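Local coordinates for malonyl coenzyme A-acyl carrier protein transacylase (Helicobacter pylori, PDB 2H1Y), which probably transfers the malonyl group from malonyl-CoA to holo-acyl carrier protein, giving malonyl-ACP and free CoA, at residues A[180-185]-A[200-205]; A[236-241]-A[271-276]. All blocks are in the same frame, centred on the assembly; numbering follows the deposited sequence.

Interaction 1 (A[180-185]-A[200-205]); sequences GVKDDL and VVFLEM
K182, in the first turn of helix 182-185, lays its bent chain against the ring of F202 on strand 199-202. Its CB and CG stand back from the ring. With CG anti to the backbone N (chi1 177°), the chain then folds at each later torsion and turns back toward the strand. CD makes the close touch, 3.6 Å from F202 CE1, and it comes in obliquely. CE steps back from the ring. NZ ends over the ring face in a cation-pi contact, 4.8 Å from the F202 centroid and 17° off the ring normal. L185 adds the second apolar touch. Its CB sits 4.0 Å from F202 CE1, and its CD1 is 4.2 Å from the same carbon. The ring carbon CE1 is therefore the meeting point of both helix side chains. The short helix is held by L185 N, which bonds to V181 O at 3.0 Å, with V181 at the N-cap position. Outside the two segments, L185 and F202 both rest on M145 of the central strand 142-148, and F202 also touches E189 of helix 189-195. K182 also touches D141 and bonds to it through the backbone. The contact is a mixed one: L185 and the CD methylene of K182 give the ring apolar cover, while the ammonium charge probably gains from the electron-rich ring face.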
loop_
_atom_site.group_PDB
_atom_site.type_symbol
_atom_site.label_atom_id
_atom_site.label_comp_id
_atom_site.label_asym_id
_atom_site.label_seq_id
_atom_site.Cartn_x
_atom_site.Cartn_y
_atom_site.Cartn_z
ATOM N N GLY A 180 2.441 -7.027 16.668
ATOM C CA GLY A 180 2.948 -7.093 18.028
ATOM C C GLY A 180 4.227 -7.868 18.261
ATOM O O GLY A 180 5.035 -8.069 17.343
ATOM N N VAL A 181 4.417 -8.269 19.520
ATOM C CA VAL A 181 5.583 -9.039 19.911
ATOM C C VAL A 181 5.292 -10.460 19.477
ATOM O O VAL A 181 4.218 -11.006 19.762
ATOM C CB VAL A 181 5.881 -8.945 21.440
ATOM C CG1 VAL A 181 7.089 -9.794 21.815
ATOM C CG2 VAL A 181 6.102 -7.500 21.863
ATOM N N LYS A 182 6.246 -11.020 18.743
ATOM C CA LYS A 182 6.125 -12.339 18.151
ATOM C C LYS A 182 5.509 -13.339 19.113
ATOM O O LYS A 182 4.383 -13.769 18.906
ATOM C CB LYS A 182 7.489 -12.829 17.669
ATOM C CG LYS A 182 7.464 -14.229 17.089
ATOM C CD LYS A 182 7.013 -14.205 15.657
ATOM C CE LYS A 182 8.177 -14.494 14.746
ATOM N NZ LYS A 182 8.125 -15.918 14.382
ATOM N N ASP A 183 6.224 -13.680 20.179
ATOM C CA ASP A 183 5.770 -14.732 21.087
ATOM C C ASP A 183 4.353 -14.475 21.553
ATOM O O ASP A 183 3.567 -15.415 21.673
ATOM C CB ASP A 183 6.698 -14.884 22.297
ATOM C CG ASP A 183 8.148 -15.145 21.905
ATOM O OD1 ASP A 183 9.029 -14.660 22.644
ATOM O OD2 ASP A 183 8.423 -15.824 20.880
ATOM N N ASP A 184 4.030 -13.208 21.798
ATOM C CA ASP A 184 2.700 -12.814 22.257
ATOM C C ASP A 184 1.611 -13.105 21.221
ATOM O O ASP A 184 0.474 -13.383 21.590
ATOM C CB ASP A 184 2.687 -11.334 22.649
ATOM C CG ASP A 184 3.363 -11.068 23.983
ATOM O OD1 ASP A 184 2.729 -11.343 25.024
ATOM O OD2 ASP A 184 4.507 -10.564 23.999
ATOM N N LEU A 185 1.965 -13.038 19.936
ATOM C CA LEU A 185 1.071 -13.410 18.830
ATOM C C LEU A 185 1.049 -14.929 18.655
ATOM O O LEU A 185 -0.012 -15.584 18.629
ATOM C CB LEU A 185 1.561 -12.784 17.517
ATOM C CG LEU A 185 1.504 -11.276 17.292
ATOM C CD1 LEU A 185 2.392 -10.889 16.121
ATOM C CD2 LEU A 185 0.070 -10.835 17.057
ATOM N N VAL A 200 -3.612 -19.312 10.149
ATOM C CA VAL A 200 -2.824 -18.274 10.821
ATOM C C VAL A 200 -1.370 -18.211 10.312
ATOM O O VAL A 200 -0.509 -18.986 10.733
ATOM C CB VAL A 200 -2.879 -18.387 12.373
ATOM C CG1 VAL A 200 -2.138 -17.251 13.008
ATOM C CG2 VAL A 200 -4.292 -18.368 12.879
ATOM N N VAL A 201 -1.110 -17.265 9.411
ATOM C CA VAL A 201 0.200 -17.093 8.773
ATOM C C VAL A 201 0.925 -15.880 9.353
ATOM O O VAL A 201 0.352 -14.790 9.434
ATOM C CB VAL A 201 0.049 -16.860 7.236
ATOM C CG1 VAL A 201 1.410 -16.572 6.573
ATOM C CG2 VAL A 201 -0.652 -18.033 6.567
ATOM N N PHE A 202 2.179 -16.066 9.741
ATOM C CA PHE A 202 3.052 -14.948 10.089
ATOM C C PHE A 202 3.649 -14.294 8.850
ATOM O O PHE A 202 4.230 -14.970 8.009
ATOM C CB PHE A 202 4.192 -15.418 10.988
ATOM C CG PHE A 202 3.803 -15.559 12.413
ATOM C CD1 PHE A 202 3.963 -14.490 13.290
ATOM C CD2 PHE A 202 3.262 -16.755 12.881
ATOM C CE1 PHE A 202 3.594 -14.608 14.610
ATOM C CE2 PHE A 202 2.880 -16.886 14.208
ATOM C CZ PHE A 202 3.049 -15.812 15.077
ATOM N N LEU A 203 3.527 -12.978 8.744
ATOM C CA LEU A 203 4.186 -12.251 7.667
ATOM C C LEU A 203 5.693 -12.246 7.896
ATOM O O LEU A 203 6.168 -12.516 8.989
ATOM C CB LEU A 203 3.610 -10.837 7.519
ATOM C CG LEU A 203 2.588 -10.595 6.393
ATOM C CD1 LEU A 203 1.550 -11.703 6.254
ATOM C CD2 LEU A 203 1.902 -9.253 6.517
ATOM N N GLU A 204 6.442 -11.963 6.845
ATOM C CA GLU A 204 7.889 -12.097 6.873
ATOM C C GLU A 204 8.527 -10.724 7.026
ATOM O O GLU A 204 8.721 -9.998 6.039
ATOM C CB GLU A 204 8.351 -12.776 5.579
ATOM C CG GLU A 204 9.796 -13.257 5.571
ATOM C CD GLU A 204 9.993 -14.423 4.619
ATOM O OE1 GLU A 204 10.898 -14.350 3.750
ATOM O OE2 GLU A 204 9.220 -15.406 4.744
ATOM N N MET A 205 8.835 -10.374 8.272
ATOM C CA MET A 205 9.343 -9.050 8.641
ATOM C C MET A 205 9.432 -8.953 10.163
ATOM O O MET A 205 8.599 -9.526 10.884
ATOM C CB MET A 205 8.426 -7.939 8.105
ATOM C CG MET A 205 6.938 -8.137 8.454
ATOM S SD MET A 205 5.806 -7.146 7.464
ATOM C CE MET A 205 5.756 -8.077 5.919
#

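Interaction 2 (A[236-241]-A[271-276])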
loop_
_atom_site.group_PDB
_atom_site.type_symbol
_atom_site.label_atom_id
_atom_site.label_comp_id
_atom_site.label_asym_id
_atom_site.label_seq_id
_atom_site.Cartn_x
_atom_site.Cartn_y
_atom_site.Cartn_z
ATOM N N GLU A 236 -8.788 13.260 -5.026
ATOM C CA GLU A 236 -8.821 13.029 -3.588
ATOM C C GLU A 236 -8.324 11.641 -3.231
ATOM O O GLU A 236 -8.399 10.727 -4.030
ATOM C CB GLU A 236 -10.248 13.228 -3.066
ATOM C CG GLU A 236 -11.282 12.149 -3.445
ATOM C CD GLU A 236 -12.694 12.510 -2.994
ATOM O OE1 GLU A 236 -13.554 11.611 -2.943
ATOM O OE2 GLU A 236 -12.960 13.699 -2.685
ATOM N N ILE A 237 -7.820 11.468 -2.017
ATOM C CA ILE A 237 -7.430 10.135 -1.583
ATOM C C ILE A 237 -8.185 9.766 -0.307
ATOM O O ILE A 237 -8.561 10.646 0.467
ATOM C CB ILE A 237 -5.870 9.948 -1.469
ATOM C CG1 ILE A 237 -5.424 9.866 -0.030
ATOM C CG2 ILE A 237 -5.081 11.051 -2.188
ATOM C CD1 ILE A 237 -5.292 8.489 0.463
ATOM N N ILE A 238 -8.418 8.469 -0.112
ATOM C CA ILE A 238 -9.144 7.965 1.042
ATOM C C ILE A 238 -8.171 7.474 2.116
ATOM O O ILE A 238 -7.299 6.643 1.851
ATOM C CB ILE A 238 -10.123 6.835 0.643
ATOM C CG1 ILE A 238 -10.812 7.146 -0.688
ATOM C CG2 ILE A 238 -11.146 6.592 1.730
ATOM C CD1 ILE A 238 -11.773 8.336 -0.674
ATOM N N SER A 239 -8.314 7.999 3.329
ATOM C CA SER A 239 -7.399 7.673 4.410
ATOM C C SER A 239 -7.640 6.262 4.974
ATOM O O SER A 239 -8.748 5.945 5.403
ATOM C CB SER A 239 -7.525 8.729 5.514
ATOM O OG SER A 239 -7.049 8.250 6.772
ATOM N N ASN A 240 -6.607 5.424 4.988
ATOM C CA ASN A 240 -6.692 4.160 5.722
ATOM C C ASN A 240 -6.999 4.404 7.195
ATOM O O ASN A 240 -7.597 3.547 7.857
ATOM C CB ASN A 240 -5.395 3.350 5.636
ATOM C CG ASN A 240 -5.098 2.814 4.229
ATOM O OD1 ASN A 240 -5.952 2.788 3.343
ATOM N ND2 ASN A 240 -3.874 2.363 4.041
ATOM N N ALA A 241 -6.602 5.569 7.707
ATOM C CA ALA A 241 -6.754 5.849 9.137
ATOM C C ALA A 241 -8.195 6.225 9.571
ATOM O O ALA A 241 -8.699 5.688 10.569
ATOM C CB ALA A 241 -5.744 6.882 9.589
ATOM N N LYS A 271 -15.936 -0.083 1.051
ATOM C CA LYS A 271 -17.395 -0.053 1.216
ATOM C C LYS A 271 -17.997 1.360 1.140
ATOM O O LYS A 271 -18.908 1.609 0.356
ATOM C CB LYS A 271 -17.802 -0.762 2.510
ATOM C CG LYS A 271 -17.485 -2.266 2.524
ATOM C CD LYS A 271 -18.306 -3.017 3.575
ATOM C CE LYS A 271 -18.154 -4.546 3.411
ATOM N NZ LYS A 271 -18.409 -5.324 4.684
ATOM N N SER A 272 -17.467 2.295 1.916
ATOM C CA SER A 272 -17.947 3.682 1.873
ATOM C C SER A 272 -17.811 4.338 0.488
ATOM O O SER A 272 -18.278 5.449 0.279
ATOM C CB SER A 272 -17.227 4.540 2.926
ATOM O OG SER A 272 -17.275 3.943 4.221
ATOM N N ASN A 273 -17.184 3.648 -0.463
ATOM C CA ASN A 273 -16.775 4.313 -1.691
ATOM C C ASN A 273 -17.098 3.545 -2.954
ATOM O O ASN A 273 -17.007 4.096 -4.049
ATOM C CB ASN A 273 -15.285 4.667 -1.625
ATOM C CG ASN A 273 -14.995 5.763 -0.613
ATOM O OD1 ASN A 273 -15.134 6.949 -0.916
ATOM N ND2 ASN A 273 -14.590 5.373 0.598
ATOM N N ASN A 274 -17.491 2.284 -2.787
ATOM C CA ASN A 274 -17.806 1.380 -3.896
ATOM C C ASN A 274 -18.945 1.861 -4.822
ATOM O O ASN A 274 -18.961 1.541 -6.018
ATOM C CB ASN A 274 -18.113 -0.023 -3.347
ATOM C CG ASN A 274 -18.313 -1.049 -4.450
ATOM O OD1 ASN A 274 -17.350 -1.507 -5.064
ATOM N ND2 ASN A 274 -19.567 -1.394 -4.723
ATOM N N ASP A 275 -19.884 2.628 -4.265
ATOM C CA ASP A 275 -20.981 3.228 -5.042
ATOM C C ASP A 275 -20.584 4.365 -5.995
ATOM O O ASP A 275 -21.289 4.640 -6.973
ATOM C CB ASP A 275 -22.085 3.706 -4.099
ATOM C CG ASP A 275 -22.745 2.553 -3.337
ATOM O OD1 ASP A 275 -22.359 1.370 -3.550
ATOM O OD2 ASP A 275 -23.664 2.837 -2.527
ATOM N N ARG A 276 -19.458 5.020 -5.731
ATOM C CA ARG A 276 -19.080 6.207 -6.509
ATOM C C ARG A 276 -18.376 5.871 -7.827
ATOM O O ARG A 276 -18.075 6.772 -8.606
ATOM C CB ARG A 276 -18.211 7.161 -5.671
ATOM C CG ARG A 276 -18.644 7.302 -4.194
ATOM C CD ARG A 276 -17.535 7.942 -3.382
ATOM N NE ARG A 276 -17.068 9.155 -4.039
ATOM C CZ ARG A 276 -15.932 9.783 -3.752
ATOM N NH1 ARG A 276 -15.120 9.310 -2.812
ATOM N NH2 ARG A 276 -15.603 10.887 -4.416
#
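The guanidinium group of R276 meets E236, N273 and I238 at its edge, with all three near its plane. The carboxylate of E236 is turned 65° to it, so the two flat groups do not lie side by side. E236, extended beyond CG, brings OE1 to both end nitrogens in a salt bridge. NH2 is 2.6 Å from OE1 and approaches from above the carboxylate plane. NH1, 2.8 Å from OE1, meets it nearly along the C-O axis. Both bonds are bent (N-H...O 135° for NH1, 143° for NH2), as expected when two donors share one oxygen. N273 OD1 also accepts from NH1 at 3.0 Å, in its carbonyl plane, which steadies the guanidinium from its own loop. The other end of that amide is held too: N273 ND2 bonds to C269 O in the preceding helix. I238 CD1 is 4.1 Å from R276 NH1 and 3.6 Å from N273 OD1, and its CG2 packs on ND2. E236, I238 and N273 all touch F99 of the neighbouring strand 99-102. A salt bridge with apolar packing beside it thus joins an inner strand of the mixed sheet to the loop between helix 266-271 and strand 279-283, in the alpha/beta part of the acyltransferase fold.

In the fold
Both segments of interaction 1 precede those of interaction 2 in the sequence. Their centres lie 29 Å apart, and their nearest atoms are about 13 Å apart, so they do not touch. They share no sheet. Interaction 1 belongs to the four-stranded antiparallel sheet, whose strand order and two packing helices match the small ferredoxin-like subdomain of this family. Interaction 2 sits on the six-stranded mixed sheet of the larger alpha/beta subdomain. The first joins an edge strand to a short helix that follows strand 175-179. The second joins an inner strand to a connecting loop. Each contact therefore belongs to the internal packing of its own subdomain within the acyltransferase domain.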